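Local structure of putative xanthine dehydrogenase YAGS fad-binding subunit (Escherichia coli, 5G5G) at residues 409-414 against 669-674; 607-612 against 624-629; 636-641 against 700-705. The protein is probably the molybdenum cofactor-binding subunit of a periplasmic aldehyde oxidase of the xanthine dehydrogenase family, which oxidises aldehydes. All coordinates share one frame; numbering follows the deposited sequence.

Contact 1 of 3, residues 409-414 against 669-674; sequences ADKFGW and KQEVIF
The carboxylate of Glu671 has a lysine near each of its oxygens, Lys411 across the contact and Lys669 on its own strand. The sounder link is the one within the strand. Lys669 NZ lies 3.7 Å from Glu671 OE2, a long salt bridge. Lys411 NZ comes from helix 401-412 and stops 4.4 Å from Glu671 OE1, which is too far for a salt bridge. The two ammonium groups are themselves 5.4 Å apart, NZ of Lys411 to NZ of Lys669, and the glutamate probably offsets their repulsion.

The apolar part of the contact sits further along the strand. There Ile673 CD1 meets Lys411 CG at 4.1 Å. Lys411 leaves the helix with CG anti to the backbone N (chi1 176°) and bends at chi2 (67°). Its stem thus meets the isoleucine while its amine ends near the glutamate. Both Lys411 and Glu671 also touch Leu608 of the neighbouring strand 602-612. The next helix residue, Phe412, makes a cation-pi contact with Arg606 of that strand, and its backbone O accepts a hydrogen bond from Arg606 NH1. These contacts place the end of the helix on the sheet.

The two segments bury 116 Å² here, at the protein surface. The contact therefore combines light apolar touching with loose electrostatic attraction, and solvent is likely to screen the charges.

Contact 2 of 3, residues 607-612 against 624-629; sequences MLAVCA and SQVIGA. With MCN (pterin cytosine dinucleotide), chain Y.
Val626 carries the contact between helix 619-638 and strand 602-612, and it accounts for about half of the 95 Å² buried here. One branch does the touching. CG1 stands anti to the backbone N (chi1 180°), and Val626 CG1 meets Ala609 CB of the strand at 3.7 Å. Val626 CG1 also lies 4.2 Å from Cys611 SG. Ala609 and Cys611 are two residues apart on the strand, so both face the helix, and the one methyl reaches both. The sulfur is placed by chi1 of -62°, with SG anti to the carbonyl carbon. The alanine is small enough for a close approach, and the CA atoms of Ala609 and Val626 are 7.6 Å apart. Val626 also touches Val672 of the adjoining strand 669-674, while Ala609 is covered further by Met630 of the same helix. All three residues of the contact are buried.

The residue before Val626 on the helix, Gln625, turns to the pterin cytosine dinucleotide. Gln625 CG lies 3.5 Å from O4D of the ribose, and the amide end sits beside N8' and N1' of the pterin. Arg350, a residue of the molybdenum pocket, packs on Gln625 as well. A leucine in place of Gln625 would probably leave the pterin edge without its polar amide neighbour and hold that part of the cofactor less firmly.

Strand 602-612, helix 619-638 and the parallel strand 669-674 come in that order along the chain, with a long connection before the last strand. They form a beta-alpha-beta crossover, whose helix covers one sheet face with Val626 and offers Gln625 to the molybdenum cofactor site.

Contact 3 of 3, residues 636-641 against 700-705; sequences AALMEE and AAIANA
Helix-to-helix packing joins the last turn of helix 619-638 to helix 698-710 near the C-terminal end of the subunit. Ile702 is the central side chain. Its CG2 meets both Ala637 and Leu638, and its CD1 adds a second touch on Ala637. Ile702 CG2 lies 3.8 Å from Ala637 CB and 3.8 Å from Leu638 CD2. On the other branch, Ile702 CD1 comes to 3.9 Å from Ala637 CB. The alanine methyl is thus in contact with both arms of the isoleucine.

The torsion of Ile702 explains this grip. With chi1 at -62°, CG2 is anti to the backbone N and CG1 lies beside the backbone N; this sets both arms against Ala637. Leu638 leaves its backbone in another direction, but its end comes nearer, and its fork crosses the isoleucine at a slant. Small Ala637 lets the backbones come close, with its CA 6.6 Å from the CA of Ile702. The two segments bury 126 Å² between them. The touching side chains are apolar, and all three residues are buried.

Met639 is the first residue to leave helical geometry, so the contact falls where the helix gives way to loop. The backbone of Ala637 is also hydrogen-bonded to Ile719. Ile702 also touches Val591 of strand 584-596, as does Ala701. Ala703 and Asn704 pack on Ile363 of helix 354-372, which places helix 698-710 among a strand and two helices.

Overall arrangement
Contacts 1 and 2 lie close together, with centres 10 Å apart, and both use the sheet that holds neighbouring strands 602-612 and 669-674. Helix 401-412 and helix 619-638 pack on different faces of it. Contact 3 is further off, its centre 16 Å from that of contact 2 and 18 Å from that of contact 1. It shares helix 619-638 with contact 2, which comes before it in the chain. Contact 1 spans contact 2 entirely, and its segments alternate with those of contact 3. Helix 619-638 therefore links the cofactor side, at Gln625, with the sheet and with the C-terminal helix 698-710, while contact 1 remains at the surface.

Contact 1 of 3, residues 409-414 against 669-674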
loop_
_atom_site.group_PDB
_atom_site.type_symbol
_atom_site.label_atom_id
_atom_site.label_comp_id
_atom_site.label_asym_id
_atom_site.label_seq_id
_atom_site.Cartn_x
_atom_site.Cartn_y
_atom_site.Cartn_z
ATOM N N ALA C 409 23.548 0.575 -18.422
ATOM C CA ALA C 409 24.384 -0.627 -18.534
ATOM C C ALA C 409 25.758 -0.371 -17.921
ATOM O O ALA C 409 26.296 -1.231 -17.234
ATOM C CB ALA C 409 24.544 -1.067 -20.003
ATOM N N ASP C 410 26.348 0.796 -18.233
ATOM C CA ASP C 410 27.687 1.172 -17.730
ATOM C C ASP C 410 27.705 1.299 -16.203
ATOM O O ASP C 410 28.582 0.763 -15.550
ATOM C CB ASP C 410 28.189 2.487 -18.392
ATOM C CG ASP C 410 28.567 2.320 -19.900
ATOM O OD1 ASP C 410 28.657 1.187 -20.415
ATOM O OD2 ASP C 410 28.792 3.356 -20.587
ATOM N N LYS C 411 26.758 2.037 -15.651
ATOM C CA LYS C 411 26.702 2.258 -14.219
ATOM C C LYS C 411 26.413 0.972 -13.467
ATOM O O LYS C 411 26.990 0.739 -12.413
ATOM C CB LYS C 411 25.611 3.271 -13.866
ATOM C CG LYS C 411 25.415 3.501 -12.392
ATOM C CD LYS C 411 26.606 4.192 -11.727
ATOM C CE LYS C 411 26.418 4.407 -10.212
ATOM N NZ LYS C 411 25.025 4.806 -9.892
ATOM N N PHE C 412 25.502 0.166 -14.005
ATOM C CA PHE C 412 25.060 -1.076 -13.334
ATOM C C PHE C 412 26.055 -2.185 -13.384
ATOM O O PHE C 412 25.959 -3.086 -12.602
ATOM C CB PHE C 412 23.776 -1.539 -14.006
ATOM C CG PHE C 412 23.073 -2.687 -13.332
ATOM C CD1 PHE C 412 22.293 -2.496 -12.219
ATOM C CD2 PHE C 412 23.125 -3.967 -13.916
ATOM C CE1 PHE C 412 21.569 -3.578 -11.662
ATOM C CE2 PHE C 412 22.384 -5.034 -13.396
ATOM C CZ PHE C 412 21.605 -4.830 -12.264
ATOM N N GLY C 413 26.959 -2.139 -14.362
ATOM C CA GLY C 413 27.879 -3.218 -14.610
ATOM C C GLY C 413 27.195 -4.355 -15.339
ATOM O O GLY C 413 27.437 -5.546 -15.027
ATOM N N TRP C 414 26.419 -3.998 -16.369
ATOM C CA TRP C 414 25.672 -4.980 -17.137
ATOM C C TRP C 414 26.552 -6.040 -17.792
ATOM O O TRP C 414 26.164 -7.209 -17.892
ATOM C CB TRP C 414 24.837 -4.269 -18.199
ATOM C CG TRP C 414 24.062 -5.160 -19.039
ATOM C CD1 TRP C 414 24.315 -5.471 -20.325
ATOM C CD2 TRP C 414 22.896 -5.887 -18.658
ATOM N NE1 TRP C 414 23.336 -6.325 -20.795
ATOM C CE2 TRP C 414 22.463 -6.609 -19.787
ATOM C CE3 TRP C 414 22.142 -5.972 -17.474
ATOM C CZ2 TRP C 414 21.328 -7.440 -19.754
ATOM C CZ3 TRP C 414 21.000 -6.792 -17.462
ATOM C CH2 TRP C 414 20.618 -7.499 -18.576
ATOM N N LYS C 669 19.067 -1.498 -2.430
ATOM C CA LYS C 669 19.679 -0.290 -2.923
ATOM C C LYS C 669 18.902 0.130 -4.172
ATOM O O LYS C 669 18.702 -0.690 -5.065
ATOM C CB LYS C 669 21.135 -0.608 -3.245
ATOM C CG LYS C 669 21.967 0.452 -3.926
ATOM C CD LYS C 669 23.354 -0.177 -4.180
ATOM C CE LYS C 669 23.801 -0.087 -5.609
ATOM N NZ LYS C 669 24.178 1.333 -5.806
ATOM N N GLN C 670 18.461 1.385 -4.203
ATOM C CA GLN C 670 17.749 1.967 -5.376
ATOM C C GLN C 670 18.457 3.248 -5.860
ATOM O O GLN C 670 18.518 4.249 -5.129
ATOM C CB GLN C 670 16.314 2.266 -5.039
ATOM C CG GLN C 670 15.497 1.031 -4.715
ATOM C CD GLN C 670 14.085 1.375 -4.215
ATOM O OE1 GLN C 670 13.858 2.364 -3.480
ATOM N NE2 GLN C 670 13.146 0.548 -4.586
ATOM N N GLU C 671 18.983 3.205 -7.078
ATOM C CA GLU C 671 19.701 4.344 -7.680
ATOM C C GLU C 671 18.928 4.892 -8.865
ATOM O O GLU C 671 18.271 4.161 -9.580
ATOM C CB GLU C 671 21.093 3.954 -8.118
ATOM C CG GLU C 671 21.979 3.522 -6.955
ATOM C CD GLU C 671 22.315 4.678 -6.003
ATOM O OE1 GLU C 671 22.446 5.844 -6.495
ATOM O OE2 GLU C 671 22.415 4.414 -4.755
ATOM N N VAL C 672 18.965 6.202 -9.014
ATOM C CA VAL C 672 18.282 6.886 -10.094
ATOM C C VAL C 672 19.258 7.866 -10.762
ATOM O O VAL C 672 19.954 8.593 -10.058
ATOM C CB VAL C 672 17.057 7.668 -9.609
ATOM C CG1 VAL C 672 16.359 8.350 -10.791
ATOM C CG2 VAL C 672 16.039 6.795 -8.876
ATOM N N ILE C 673 19.262 7.917 -12.102
ATOM C CA ILE C 673 20.059 8.932 -12.841
ATOM C C ILE C 673 19.077 9.601 -13.784
ATOM O O ILE C 673 18.369 8.895 -14.512
ATOM C CB ILE C 673 21.181 8.292 -13.651
ATOM C CG1 ILE C 673 22.244 7.676 -12.705
ATOM C CG2 ILE C 673 21.847 9.308 -14.595
ATOM C CD1 ILE C 673 23.282 6.850 -13.402
ATOM N N PHE C 674 19.072 10.928 -13.786
ATOM C CA PHE C 674 18.300 11.688 -14.756
ATOM C C PHE C 674 19.211 12.224 -15.814
ATOM O O PHE C 674 20.128 12.967 -15.505
ATOM C CB PHE C 674 17.549 12.833 -14.107
ATOM C CG PHE C 674 16.493 12.366 -13.139
ATOM C CD1 PHE C 674 15.329 11.773 -13.625
ATOM C CD2 PHE C 674 16.658 12.562 -11.801
ATOM C CE1 PHE C 674 14.322 11.333 -12.750
ATOM C CE2 PHE C 674 15.669 12.119 -10.922
ATOM C CZ PHE C 674 14.530 11.491 -11.404
#

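Contact 2 of 3, residues 607-612 against 624-629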
loop_
_atom_site.group_PDB
_atom_site.type_symbol
_atom_site.label_atom_id
_atom_site.label_comp_id
_atom_site.label_asym_id
_atom_site.label_seq_id
_atom_site.Cartn_x
_atom_site.Cartn_y
_atom_site.Cartn_z
ATOM N N MET C 607 18.547 -2.069 -7.660
ATOM C CA MET C 607 17.794 -1.488 -8.781
ATOM C C MET C 607 18.394 -0.172 -9.218
ATOM O O MET C 607 18.774 0.632 -8.372
ATOM C CB MET C 607 16.326 -1.279 -8.386
ATOM C CG MET C 607 15.645 -2.516 -7.861
ATOM S SD MET C 607 13.950 -2.118 -7.340
ATOM C CE MET C 607 13.160 -1.896 -8.906
ATOM N N LEU C 608 18.467 0.009 -10.543
ATOM C CA LEU C 608 18.882 1.261 -11.159
ATOM C C LEU C 608 17.819 1.677 -12.165
ATOM O O LEU C 608 17.378 0.863 -12.968
ATOM C CB LEU C 608 20.230 1.152 -11.853
ATOM C CG LEU C 608 20.677 2.358 -12.692
ATOM C CD1 LEU C 608 20.911 3.584 -11.829
ATOM C CD2 LEU C 608 21.931 2.018 -13.489
ATOM N N ALA C 609 17.394 2.924 -12.120
ATOM C CA ALA C 609 16.575 3.532 -13.185
ATOM C C ALA C 609 17.339 4.717 -13.797
ATOM O O ALA C 609 17.771 5.620 -13.072
ATOM C CB ALA C 609 15.261 4.024 -12.639
ATOM N N VAL C 610 17.459 4.728 -15.116
ATOM C CA VAL C 610 17.959 5.872 -15.813
ATOM C C VAL C 610 16.807 6.469 -16.647
ATOM O O VAL C 610 16.255 5.806 -17.530
ATOM C CB VAL C 610 19.183 5.535 -16.695
ATOM C CG1 VAL C 610 19.727 6.795 -17.348
ATOM C CG2 VAL C 610 20.306 4.820 -15.896
ATOM N N CYS C 611 16.441 7.728 -16.347
ATOM C CA CYS C 611 15.269 8.379 -16.914
ATOM C C CYS C 611 15.599 9.611 -17.736
ATOM O O CYS C 611 16.502 10.420 -17.362
ATOM C CB CYS C 611 14.373 8.807 -15.756
ATOM S SG CYS C 611 13.800 7.435 -14.796
ATOM N N ALA C 612 14.825 9.780 -18.810
ATOM C CA ALA C 612 14.824 10.978 -19.647
ATOM C C ALA C 612 13.400 11.540 -19.666
ATOM O O ALA C 612 12.495 10.986 -20.320
ATOM C CB ALA C 612 15.291 10.633 -21.041
ATOM N N SER C 624 12.665 10.883 -5.608
ATOM C CA SER C 624 11.668 10.201 -4.773
ATOM C C SER C 624 10.556 9.564 -5.572
ATOM O O SER C 624 10.099 8.458 -5.253
ATOM C CB SER C 624 11.148 11.168 -3.714
ATOM O OG SER C 624 12.154 11.333 -2.681
ATOM N N GLN C 625 10.122 10.264 -6.587
ATOM C CA GLN C 625 9.101 9.717 -7.422
ATOM C C GLN C 625 9.509 8.387 -8.075
ATOM O O GLN C 625 8.744 7.499 -8.197
ATOM C CB GLN C 625 8.778 10.673 -8.559
ATOM C CG GLN C 625 7.925 11.848 -8.146
ATOM C CD GLN C 625 6.564 11.391 -7.684
ATOM O OE1 GLN C 625 6.299 11.336 -6.506
ATOM N NE2 GLN C 625 5.768 11.019 -8.601
ATOM N N VAL C 626 10.748 8.342 -8.525
ATOM C CA VAL C 626 11.243 7.198 -9.239
ATOM C C VAL C 626 11.529 6.020 -8.302
ATOM O O VAL C 626 11.190 4.879 -8.626
ATOM C CB VAL C 626 12.451 7.566 -10.110
ATOM C CG1 VAL C 626 12.949 6.354 -10.839
ATOM C CG2 VAL C 626 11.995 8.596 -11.123
ATOM N N ILE C 627 12.127 6.265 -7.157
ATOM C CA ILE C 627 12.301 5.164 -6.204
ATOM C C ILE C 627 10.950 4.654 -5.713
ATOM O O ILE C 627 10.781 3.473 -5.484
ATOM C CB ILE C 627 13.260 5.446 -5.011
ATOM C CG1 ILE C 627 12.687 6.520 -4.069
ATOM C CG2 ILE C 627 14.659 5.872 -5.486
ATOM C CD1 ILE C 627 13.530 6.721 -2.829
ATOM N N GLY C 628 9.992 5.555 -5.614
ATOM C CA GLY C 628 8.649 5.202 -5.199
ATOM C C GLY C 628 8.008 4.316 -6.252
ATOM O O GLY C 628 7.306 3.301 -5.958
ATOM N N ALA C 629 8.200 4.707 -7.515
ATOM C CA ALA C 629 7.686 3.922 -8.606
ATOM C C ALA C 629 8.401 2.575 -8.754
ATOM O O ALA C 629 7.746 1.568 -9.115
ATOM C CB ALA C 629 7.763 4.721 -9.882
HETATM N N1 MCN Y . 9.186 16.338 -11.297
HETATM C C2 MCN Y . 10.394 17.169 -11.325
HETATM N N3 MCN Y . 10.613 17.431 -12.814
HETATM C C4 MCN Y . 10.033 16.972 -13.911
HETATM C C5 MCN Y . 8.754 16.241 -13.611
HETATM C C6 MCN Y . 8.458 15.920 -12.386
HETATM O O2 MCN Y . 11.018 17.572 -10.489
HETATM N N4 MCN Y . 10.365 17.153 -15.139
HETATM C "C1'" MCN Y . 8.932 15.823 -9.961
HETATM C C2D MCN Y . 8.303 16.920 -9.022
HETATM O "O2'" MCN Y . 8.616 16.626 -7.663
HETATM C "C3'" MCN Y . 6.911 16.681 -9.322
HETATM C C4D MCN Y . 6.605 15.122 -9.457
HETATM O O4D MCN Y . 7.959 14.773 -10.024
HETATM O "O3'" MCN Y . 5.894 17.183 -8.381
HETATM C "C5'" MCN Y . 5.640 14.560 -10.324
HETATM O "O5'" MCN Y . 5.350 15.362 -11.445
HETATM P PA MCN Y . 4.632 14.708 -12.654
HETATM O O1A MCN Y . 4.156 15.851 -13.549
HETATM O O2A MCN Y . 5.453 13.594 -13.202
HETATM O O3A MCN Y . 3.268 13.992 -11.970
HETATM P PB MCN Y . 1.932 14.775 -11.653
HETATM O O1B MCN Y . 1.048 14.769 -12.825
HETATM O O2B MCN Y . 2.256 16.070 -10.983
HETATM O O3B MCN Y . 1.408 13.844 -10.499
HETATM C C10 MCN Y . 0.627 12.624 -10.847
HETATM C "C9'" MCN Y . 1.415 11.364 -10.774
HETATM C "C8'" MCN Y . 0.447 10.180 -11.325
HETATM S "S8'" MCN Y . -0.480 10.403 -12.702
HETATM C "C7'" MCN Y . 0.311 9.213 -10.559
HETATM S "S7'" MCN Y . -0.864 7.907 -10.893
HETATM C "C6'" MCN Y . 1.294 8.900 -9.390
HETATM C C7 MCN Y . 2.484 9.962 -9.545
HETATM O "O9'" MCN Y . 2.031 11.254 -9.597
HETATM N "N5'" MCN Y . 0.469 9.302 -8.133
HETATM C C4A MCN Y . 1.201 9.510 -6.843
HETATM N "N8'" MCN Y . 3.299 9.869 -8.316
HETATM C C4B MCN Y . 2.705 9.865 -7.104
HETATM N "N1'" MCN Y . 3.513 9.941 -5.969
HETATM C "C2'" MCN Y . 2.996 10.183 -4.692
HETATM N "N2'" MCN Y . 3.707 10.236 -3.671
HETATM N "N3'" MCN Y . 1.677 9.850 -4.544
HETATM C "C4'" MCN Y . 0.670 9.710 -5.485
HETATM O "O4'" MCN Y . -0.553 9.483 -5.436
#

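Contact 3 of 3, residues 636-641 against 700-705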
loop_
_atom_site.group_PDB
_atom_site.type_symbol
_atom_site.label_atom_id
_atom_site.label_comp_id
_atom_site.label_asym_id
_atom_site.label_seq_id
_atom_site.Cartn_x
_atom_site.Cartn_y
_atom_site.Cartn_z
ATOM N N ALA C 636 4.166 -5.037 -8.060
ATOM C CA ALA C 636 3.534 -5.581 -9.228
ATOM C C ALA C 636 4.226 -6.812 -9.730
ATOM O O ALA C 636 3.554 -7.760 -10.184
ATOM C CB ALA C 636 3.426 -4.522 -10.329
ATOM N N ALA C 637 5.551 -6.840 -9.636
ATOM C CA ALA C 637 6.292 -7.961 -10.161
ATOM C C ALA C 637 6.194 -9.200 -9.258
ATOM O O ALA C 637 6.208 -10.338 -9.790
ATOM C CB ALA C 637 7.762 -7.614 -10.393
ATOM N N LEU C 638 6.203 -8.990 -7.926
ATOM C CA LEU C 638 6.494 -10.044 -6.994
ATOM C C LEU C 638 5.441 -10.466 -6.011
ATOM O O LEU C 638 5.549 -11.557 -5.434
ATOM C CB LEU C 638 7.764 -9.725 -6.224
ATOM C CG LEU C 638 8.998 -9.583 -7.093
ATOM C CD1 LEU C 638 10.232 -9.293 -6.292
ATOM C CD2 LEU C 638 9.270 -10.835 -7.921
ATOM N N MET C 639 4.444 -9.631 -5.796
ATOM C CA MET C 639 3.504 -9.900 -4.686
ATOM C C MET C 639 2.083 -9.400 -4.843
ATOM O O MET C 639 1.187 -9.996 -4.232
ATOM C CB MET C 639 4.119 -9.379 -3.369
ATOM C CG MET C 639 4.400 -7.887 -3.380
ATOM S SD MET C 639 5.214 -7.257 -1.886
ATOM C CE MET C 639 6.916 -7.698 -2.165
ATOM N N GLU C 640 1.829 -8.359 -5.631
ATOM C CA GLU C 640 0.501 -7.736 -5.698
ATOM C C GLU C 640 -0.467 -8.464 -6.610
ATOM O O GLU C 640 -0.177 -8.754 -7.792
ATOM C CB GLU C 640 0.642 -6.310 -6.197
ATOM C CG GLU C 640 1.186 -5.378 -5.190
ATOM C CD GLU C 640 1.285 -3.922 -5.614
ATOM O OE1 GLU C 640 0.311 -3.360 -6.204
ATOM O OE2 GLU C 640 2.319 -3.287 -5.295
ATOM N N GLU C 641 -1.604 -8.859 -6.062
ATOM C CA GLU C 641 -2.684 -9.400 -6.870
ATOM C C GLU C 641 -3.992 -9.319 -6.077
ATOM O O GLU C 641 -4.053 -9.803 -4.957
ATOM C CB GLU C 641 -2.402 -10.858 -7.244
ATOM C CG GLU C 641 -3.621 -11.611 -7.745
ATOM C CD GLU C 641 -3.295 -12.946 -8.409
ATOM O OE1 GLU C 641 -2.147 -13.454 -8.278
ATOM O OE2 GLU C 641 -4.221 -13.495 -9.066
ATOM N N ALA C 700 8.889 -5.794 -15.526
ATOM C CA ALA C 700 9.499 -6.719 -16.482
ATOM C C ALA C 700 11.002 -6.832 -16.275
ATOM O O ALA C 700 11.583 -7.891 -16.510
ATOM C CB ALA C 700 9.248 -6.303 -17.905
ATOM N N ALA C 701 11.672 -5.742 -15.906
ATOM C CA ALA C 701 13.104 -5.870 -15.585
ATOM C C ALA C 701 13.311 -6.872 -14.451
ATOM O O ALA C 701 14.178 -7.708 -14.554
ATOM C CB ALA C 701 13.724 -4.550 -15.231
ATOM N N ILE C 702 12.433 -6.869 -13.431
ATOM C CA ILE C 702 12.501 -7.891 -12.391
ATOM C C ILE C 702 12.222 -9.318 -12.929
ATOM O O ILE C 702 12.933 -10.274 -12.606
ATOM C CB ILE C 702 11.544 -7.512 -11.248
ATOM C CG1 ILE C 702 12.021 -6.176 -10.643
ATOM C CG2 ILE C 702 11.440 -8.631 -10.191
ATOM C CD1 ILE C 702 10.969 -5.579 -9.720
ATOM N N ALA C 703 11.163 -9.475 -13.697
ATOM C CA ALA C 703 10.869 -10.765 -14.330
ATOM C C ALA C 703 12.041 -11.303 -15.164
ATOM O O ALA C 703 12.396 -12.479 -15.031
ATOM C CB ALA C 703 9.626 -10.667 -15.215
ATOM N N ASN C 704 12.654 -10.428 -15.969
ATOM C CA ASN C 704 13.768 -10.796 -16.796
ATOM C C ASN C 704 14.989 -11.207 -15.922
ATOM O O ASN C 704 15.739 -12.098 -16.281
ATOM C CB ASN C 704 14.097 -9.660 -17.713
ATOM C CG ASN C 704 13.025 -9.441 -18.819
ATOM O OD1 ASN C 704 12.242 -10.318 -19.136
ATOM N ND2 ASN C 704 13.052 -8.293 -19.416
ATOM N N ALA C 705 15.173 -10.530 -14.791
ATOM C CA ALA C 705 16.226 -10.882 -13.818
ATOM C C ALA C 705 15.960 -12.221 -13.177
ATOM O O ALA C 705 16.877 -12.994 -12.964
ATOM C CB ALA C 705 16.383 -9.778 -12.742
#